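Local atomic coordinates of hydrolase, haloacid dehalogenase-like family (Pseudomonas syringae pv. tomato, PDB entry 3S6J), a protein that probably hydrolyses sugar phosphates with the help of a bound metal ion, as a member of the haloacid dehalogenase-like hydrolase superfamily. Residues 75-78 with 79-83; 153-156 with 157-160; 27-30 with 31-35. All coordinates share one frame; numbering follows the deposited sequence.

Contact 1: residues 75-78 with 79-83; sequences LSEK and HAQAY
Gln81 folds its side chain back over Glu77, one helical turn earlier, and its atoms follow the carbonyl of that residue closely. Gln81 CB begins 3.6 Å from Glu77 O. With chi1 at -70° the CG branch lies beside the backbone N, and Gln81 CG comes to 3.4 Å from Glu77 O. This is an i to i+4 pairing on the exposed face of helix 69-85, part of the helical cap inserted after the first core strand of a haloacid dehalogenase-like fold. The bend at chi2 (146°) then keeps the amide over the same oxygen, with Gln81 CD 3.1 Å from Glu77 O. At the tip, Gln81 NE2 is equally near Glu77 O, but its angle is too poor for a hydrogen bond; the oxygen accepts the backbone bond from Gln81 N at 3.0 Å. Gln81 NE2 also sits 3.6 Å from Glu77 CB. The two side chains run side by side in the same direction, their carboxylate and amide planes 84° apart. The inner face carries Leu75, Lys78, His79 and Ala82 against helix 21-34. There His79 CB rests 3.4 Å from Ser76 O, while His79 NE2 is hydrogen-bonded to Asn24 OD1.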
loop_
_atom_site.group_PDB
_atom_site.type_symbol
_atom_site.label_atom_id
_atom_site.label_comp_id
_atom_site.label_asym_id
_atom_site.label_seq_id
_atom_site.Cartn_x
_atom_site.Cartn_y
_atom_site.Cartn_z
ATOM N N LEU E 75 -10.961 -19.864 2.373
ATOM C CA LEU E 75 -10.079 -18.702 2.203
ATOM C C LEU E 75 -9.873 -18.020 3.547
ATOM O O LEU E 75 -8.746 -17.679 3.926
ATOM C CB LEU E 75 -10.670 -17.704 1.211
ATOM C CG LEU E 75 -10.431 -18.028 -0.256
ATOM C CD1 LEU E 75 -11.437 -17.259 -1.105
ATOM C CD2 LEU E 75 -8.986 -17.712 -0.660
ATOM N N SER E 76 -10.977 -17.833 4.263
ATOM C CA SER E 76 -10.943 -17.295 5.615
ATOM C C SER E 76 -9.984 -18.091 6.511
ATOM O O SER E 76 -9.081 -17.516 7.117
ATOM C CB SER E 76 -12.352 -17.286 6.205
ATOM O OG SER E 76 -12.369 -16.616 7.449
ATOM N N GLU E 77 -10.163 -19.409 6.586
ATOM C CA GLU E 77 -9.243 -20.239 7.362
ATOM C C GLU E 77 -7.785 -20.069 6.940
ATOM O O GLU E 77 -6.904 -19.938 7.783
ATOM C CB GLU E 77 -9.637 -21.725 7.296
ATOM C CG GLU E 77 -10.851 -22.082 8.135
ATOM C CD GLU E 77 -11.082 -23.599 8.251
ATOM O OE1 GLU E 77 -10.343 -24.277 9.017
ATOM O OE2 GLU E 77 -12.014 -24.110 7.580
ATOM N N LYS E 78 -7.534 -20.100 5.635
ATOM C CA LYS E 78 -6.182 -19.925 5.106
ATOM C C LYS E 78 -5.615 -18.591 5.537
ATOM O O LYS E 78 -4.448 -18.486 5.890
ATOM C CB LYS E 78 -6.173 -20.002 3.578
ATOM C CG LYS E 78 -5.520 -21.264 3.022
ATOM C CD LYS E 78 -6.535 -22.291 2.609
ATOM C CE LYS E 78 -5.890 -23.412 1.776
ATOM N NZ LYS E 78 -4.618 -23.934 2.398
ATOM N N HIS E 79 -6.455 -17.564 5.501
ATOM C CA HIS E 79 -6.041 -16.229 5.925
ATOM C C HIS E 79 -5.664 -16.185 7.409
ATOM O O HIS E 79 -4.596 -15.696 7.750
ATOM C CB HIS E 79 -7.122 -15.202 5.612
ATOM C CG HIS E 79 -6.866 -13.856 6.217
ATOM N ND1 HIS E 79 -7.456 -13.449 7.395
ATOM C CD2 HIS E 79 -6.113 -12.823 5.792
ATOM C CE1 HIS E 79 -7.066 -12.218 7.673
ATOM N NE2 HIS E 79 -6.242 -11.817 6.725
ATOM N N ALA E 80 -6.523 -16.705 8.287
ATOM C CA ALA E 80 -6.199 -16.733 9.715
ATOM C C ALA E 80 -4.878 -17.433 9.968
ATOM O O ALA E 80 -4.058 -16.965 10.746
ATOM C CB ALA E 80 -7.295 -17.410 10.509
ATOM N N GLN E 81 -4.674 -18.562 9.303
ATOM C CA GLN E 81 -3.458 -19.327 9.480
ATOM C C GLN E 81 -2.236 -18.539 9.013
ATOM O O GLN E 81 -1.242 -18.454 9.737
ATOM C CB GLN E 81 -3.570 -20.682 8.780
ATOM C CG GLN E 81 -4.558 -21.632 9.484
ATOM C CD GLN E 81 -5.328 -22.549 8.536
ATOM O OE1 GLN E 81 -4.787 -23.044 7.537
ATOM N NE2 GLN E 81 -6.603 -22.782 8.855
ATOM N N ALA E 82 -2.301 -17.952 7.821
ATOM C CA ALA E 82 -1.167 -17.172 7.333
ATOM C C ALA E 82 -0.902 -15.977 8.243
ATOM O O ALA E 82 0.250 -15.621 8.483
ATOM C CB ALA E 82 -1.368 -16.730 5.894
ATOM N N TYR E 83 -1.963 -15.365 8.760
ATOM C CA TYR E 83 -1.793 -14.221 9.654
ATOM C C TYR E 83 -1.057 -14.660 10.919
ATOM O O TYR E 83 -0.080 -14.042 11.303
ATOM C CB TYR E 83 -3.138 -13.577 10.016
ATOM C CG TYR E 83 -3.013 -12.171 10.570
ATOM C CD1 TYR E 83 -3.163 -11.909 11.935
ATOM C CD2 TYR E 83 -2.731 -11.101 9.727
ATOM C CE1 TYR E 83 -3.051 -10.619 12.435
ATOM C CE2 TYR E 83 -2.601 -9.815 10.215
ATOM C CZ TYR E 83 -2.763 -9.578 11.564
ATOM O OH TYR E 83 -2.629 -8.287 12.014
#

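Contact 2: residues 153-156 with 157-160; sequences FLAA and AKKI
Phe153 O receives the N-H of Ala157 at 2.8 Å, the shortest of four i to i+4 backbone bonds that define this part of helix 151-160. The bonds become more bent toward the end of the run: the N-H...O angle is 163° at Ala157 but 140° for Ile160 N on Ala156 O, where the separation has grown to 3.2 Å. Van der Waals contacts between side chains and carbonyls form the second group. Ile160 holds CG1 between its backbone N and carbonyl carbon (chi1 55°), the crowded position, which brings Ile160 CG1 within 3.2 Å of Ala156 O. Lys158 CB lies 3.3 Å from Leu154 O, and Ala157 CB lies 3.5 Å from Phe153 O. The third group is polar. Lys158 turns back through bends at chi3 and chi4 until Lys158 NZ stands 3.4 Å from Ala155 O, whereas Lys159 leads away and gives its NZ to Ile137 O on the edge strand of the parallel sheet. Phe153, Ala156, Ala157 and Ile160 touch strands 8-11, 110-113 and 167-171; the helix thus forms part of the crossover from strand 137-138 to 167-171. With an apolar sheet side, a mixed outer side (Leu154, Lys158) and the polar tie of Lys159 to strand 137-138, the helix is probably held to the core mainly by hydrophobic packing.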
loop_
_atom_site.group_PDB
_atom_site.type_symbol
_atom_site.label_atom_id
_atom_site.label_comp_id
_atom_site.label_asym_id
_atom_site.label_seq_id
_atom_site.Cartn_x
_atom_site.Cartn_y
_atom_site.Cartn_z
ATOM N N PHE E 153 -19.544 0.583 14.549
ATOM C CA PHE E 153 -19.343 1.852 15.232
ATOM C C PHE E 153 -20.492 2.129 16.180
ATOM O O PHE E 153 -20.301 2.691 17.258
ATOM C CB PHE E 153 -19.176 2.997 14.229
ATOM C CG PHE E 153 -17.908 2.906 13.405
ATOM C CD1 PHE E 153 -16.827 2.164 13.854
ATOM C CD2 PHE E 153 -17.791 3.577 12.198
ATOM C CE1 PHE E 153 -15.660 2.080 13.107
ATOM C CE2 PHE E 153 -16.620 3.500 11.449
ATOM C CZ PHE E 153 -15.561 2.749 11.905
ATOM N N LEU E 154 -21.690 1.738 15.752
ATOM C CA LEU E 154 -22.897 1.860 16.555
ATOM C C LEU E 154 -22.786 1.004 17.813
ATOM O O LEU E 154 -23.118 1.456 18.905
ATOM C CB LEU E 154 -24.128 1.445 15.731
ATOM C CG LEU E 154 -24.380 2.314 14.487
ATOM C CD1 LEU E 154 -25.529 1.808 13.660
ATOM C CD2 LEU E 154 -24.598 3.776 14.883
ATOM N N ALA E 155 -22.320 -0.233 17.651
ATOM C CA ALA E 155 -22.118 -1.126 18.787
ATOM C C ALA E 155 -21.056 -0.563 19.724
ATOM O O ALA E 155 -21.151 -0.709 20.935
ATOM C CB ALA E 155 -21.739 -2.537 18.319
ATOM N N ALA E 156 -20.055 0.094 19.150
ATOM C CA ALA E 156 -18.990 0.716 19.919
ATOM C C ALA E 156 -19.493 1.937 20.686
ATOM O O ALA E 156 -19.209 2.088 21.874
ATOM C CB ALA E 156 -17.837 1.100 19.015
ATOM N N ALA E 157 -20.241 2.808 20.013
ATOM C CA ALA E 157 -20.795 3.977 20.692
ATOM C C ALA E 157 -21.645 3.495 21.852
ATOM O O ALA E 157 -21.642 4.076 22.935
ATOM C CB ALA E 157 -21.623 4.819 19.740
ATOM N N LYS E 158 -22.376 2.415 21.609
ATOM C CA LYS E 158 -23.236 1.824 22.620
ATOM C C LYS E 158 -22.428 1.243 23.779
ATOM O O LYS E 158 -22.787 1.406 24.939
ATOM C CB LYS E 158 -24.093 0.743 21.982
ATOM C CG LYS E 158 -25.378 0.474 22.692
ATOM C CD LYS E 158 -26.150 -0.604 21.964
ATOM C CE LYS E 158 -25.540 -1.997 22.206
ATOM N NZ LYS E 158 -24.074 -2.080 21.902
ATOM N N LYS E 159 -21.325 0.578 23.478
ATOM C CA LYS E 159 -20.544 -0.028 24.545
ATOM C C LYS E 159 -19.936 0.992 25.505
ATOM O O LYS E 159 -19.689 0.678 26.673
ATOM C CB LYS E 159 -19.456 -0.947 23.990
ATOM C CG LYS E 159 -18.437 -1.384 25.048
ATOM C CD LYS E 159 -17.704 -2.633 24.626
ATOM C CE LYS E 159 -18.656 -3.808 24.525
ATOM N NZ LYS E 159 -17.906 -5.056 24.216
ATOM N N ILE E 160 -19.686 2.205 25.024
ATOM C CA ILE E 160 -19.045 3.209 25.859
ATOM C C ILE E 160 -20.021 4.261 26.383
ATOM O O ILE E 160 -19.625 5.176 27.103
ATOM C CB ILE E 160 -17.807 3.866 25.174
ATOM C CG1 ILE E 160 -18.170 4.463 23.813
ATOM C CG2 ILE E 160 -16.678 2.849 25.036
ATOM C CD1 ILE E 160 -16.975 5.068 23.080
#

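Contact 3: residues 27-30 with 31-35; sequences AWKE and ALDAE
Lys29 and Asp33 make a salt bridge one helical turn apart, with Lys29 NZ 3.0 Å from Asp33 OD1. Asp33 OD1 accepts through its syn lone pair, on the side of the other carboxylate oxygen, yet the ammonium stays farther from that oxygen, with Lys29 NZ 3.7 Å from Asp33 OD2. The side chains cross obliquely, and the aliphatic part of the lysine also meets the carboxylate: Lys29 CE is 3.4 Å from Asp33 OD2. The bend at chi2 (58°) of Lys29, in a chain otherwise extended, carries its tip forward along the helix to the aspartate. Beneath this pair, Asp33 N donates to Lys29 O at 2.9 Å, so the same two residues are joined by backbone and side chain alike. Next to it Leu32 packs on the preceding turn, its CD1 4.3 Å from Trp28 CB and 3.4 Å from Trp28 O.

Farther out, Lys29 NZ is also hydrogen-bonded to Leu39 O, beyond the end of helix 21-34, and Lys29, Trp28 and Leu32 all touch Ile44 of helix 41-47. On another face Glu30 reaches Arg85 through a salt bridge, while Glu35 binds Arg74 and Gln71, tying the helix end to helix 69-85. These helices belong to the cap domain characteristic of this family. With a carboxylate and a main-chain carbonyl both on its ammonium, buried Lys29 probably remains protonated, and its charge is probably balanced in part by Asp33 while it links the last turns of helix 21-34 to the following loop.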
loop_
_atom_site.group_PDB
_atom_site.type_symbol
_atom_site.label_atom_id
_atom_site.label_comp_id
_atom_site.label_asym_id
_atom_site.label_seq_id
_atom_site.Cartn_x
_atom_site.Cartn_y
_atom_site.Cartn_z
ATOM N N ALA E 27 -1.214 -12.071 4.060
ATOM C CA ALA E 27 -2.051 -13.201 4.459
ATOM C C ALA E 27 -3.183 -13.469 3.462
ATOM O O ALA E 27 -3.452 -14.625 3.122
ATOM C CB ALA E 27 -2.618 -12.982 5.865
ATOM N N TRP E 28 -3.875 -12.412 3.026
ATOM C CA TRP E 28 -4.898 -12.596 2.005
ATOM C C TRP E 28 -4.297 -13.091 0.691
ATOM O O TRP E 28 -4.871 -13.966 0.041
ATOM C CB TRP E 28 -5.736 -11.331 1.791
ATOM C CG TRP E 28 -6.789 -11.199 2.837
ATOM C CD1 TRP E 28 -6.865 -10.247 3.808
ATOM C CD2 TRP E 28 -7.887 -12.098 3.066
ATOM N NE1 TRP E 28 -7.945 -10.480 4.611
ATOM C CE2 TRP E 28 -8.596 -11.609 4.179
ATOM C CE3 TRP E 28 -8.344 -13.257 2.427
ATOM C CZ2 TRP E 28 -9.743 -12.243 4.679
ATOM C CZ3 TRP E 28 -9.492 -13.887 2.918
ATOM C CH2 TRP E 28 -10.177 -13.379 4.031
ATOM N N LYS E 29 -3.140 -12.536 0.317
ATOM C CA LYS E 29 -2.494 -12.880 -0.945
ATOM C C LYS E 29 -2.168 -14.373 -1.018
ATOM O O LYS E 29 -2.407 -15.029 -2.031
ATOM C CB LYS E 29 -1.223 -12.049 -1.157
ATOM C CG LYS E 29 -0.459 -12.406 -2.431
ATOM C CD LYS E 29 -1.351 -12.236 -3.679
ATOM C CE LYS E 29 -0.494 -12.244 -4.935
ATOM N NZ LYS E 29 -1.281 -12.554 -6.157
ATOM N N GLU E 30 -1.636 -14.888 0.078
ATOM C CA GLU E 30 -1.262 -16.289 0.216
ATOM C C GLU E 30 -2.489 -17.184 0.199
ATOM O O GLU E 30 -2.500 -18.230 -0.471
ATOM C CB GLU E 30 -0.478 -16.465 1.519
ATOM C CG GLU E 30 -0.286 -17.887 1.968
ATOM C CD GLU E 30 0.735 -17.971 3.095
ATOM O OE1 GLU E 30 1.384 -16.944 3.383
ATOM O OE2 GLU E 30 0.894 -19.055 3.696
ATOM N N ALA E 31 -3.539 -16.773 0.908
ATOM C CA ALA E 31 -4.815 -17.512 0.846
ATOM C C ALA E 31 -5.448 -17.530 -0.539
ATOM O O ALA E 31 -5.963 -18.566 -0.982
ATOM C CB ALA E 31 -5.813 -16.982 1.859
ATOM N N LEU E 32 -5.436 -16.391 -1.216
ATOM C CA LEU E 32 -6.057 -16.285 -2.536
ATOM C C LEU E 32 -5.269 -17.041 -3.613
ATOM O O LEU E 32 -5.857 -17.667 -4.511
ATOM C CB LEU E 32 -6.271 -14.822 -2.935
ATOM C CG LEU E 32 -7.367 -14.089 -2.141
ATOM C CD1 LEU E 32 -7.149 -12.561 -2.099
ATOM C CD2 LEU E 32 -8.724 -14.388 -2.709
ATOM N N ASP E 33 -3.943 -16.967 -3.527
ATOM C CA ASP E 33 -3.074 -17.717 -4.435
ATOM C C ASP E 33 -3.303 -19.216 -4.262
ATOM O O ASP E 33 -3.362 -19.952 -5.244
ATOM C CB ASP E 33 -1.595 -17.394 -4.205
ATOM C CG ASP E 33 -1.189 -16.027 -4.755
ATOM O OD1 ASP E 33 -1.995 -15.380 -5.469
ATOM O OD2 ASP E 33 -0.043 -15.595 -4.478
ATOM N N ALA E 34 -3.432 -19.664 -3.013
ATOM C CA ALA E 34 -3.673 -21.090 -2.699
ATOM C C ALA E 34 -4.944 -21.609 -3.349
ATOM O O ALA E 34 -5.120 -22.816 -3.537
ATOM C CB ALA E 34 -3.777 -21.292 -1.207
ATOM N N GLU E 35 -5.842 -20.683 -3.647
ATOM C CA GLU E 35 -7.167 -21.013 -4.119
ATOM C C GLU E 35 -7.353 -20.559 -5.560
ATOM O O GLU E 35 -8.485 -20.398 -6.020
ATOM C CB GLU E 35 -8.212 -20.384 -3.203
ATOM C CG GLU E 35 -8.298 -21.041 -1.829
ATOM C CD GLU E 35 -8.910 -22.438 -1.895
ATOM O OE1 GLU E 35 -9.798 -22.665 -2.748
ATOM O OE2 GLU E 35 -8.499 -23.308 -1.093
#

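Overall arrangement
Contacts 1 and 3 are neighbours in the helical cap, their centres 8 Å apart, with helices 21-34 and 69-85 meeting directly: Lys78 CB lies 3.5 Å from Ala31 CB, and the rings of His79 and Trp28 stack. Contact 2 belongs to the core domain instead, its centre 28 Å from contact 1 and 33 Å from contact 3, and its nearest atoms about 17 Å from either. The calcium-binding aspartates Asp12, Asp14 and Asp172 give a common reference. The side chains of His79 and Trp28 are each about 8 Å from that of Asp14, and that of Phe153 is about 6 Å from Asp12 and about 9 Å from Asp172, side chain to side chain, placing the three contacts around the metal site rather than in it.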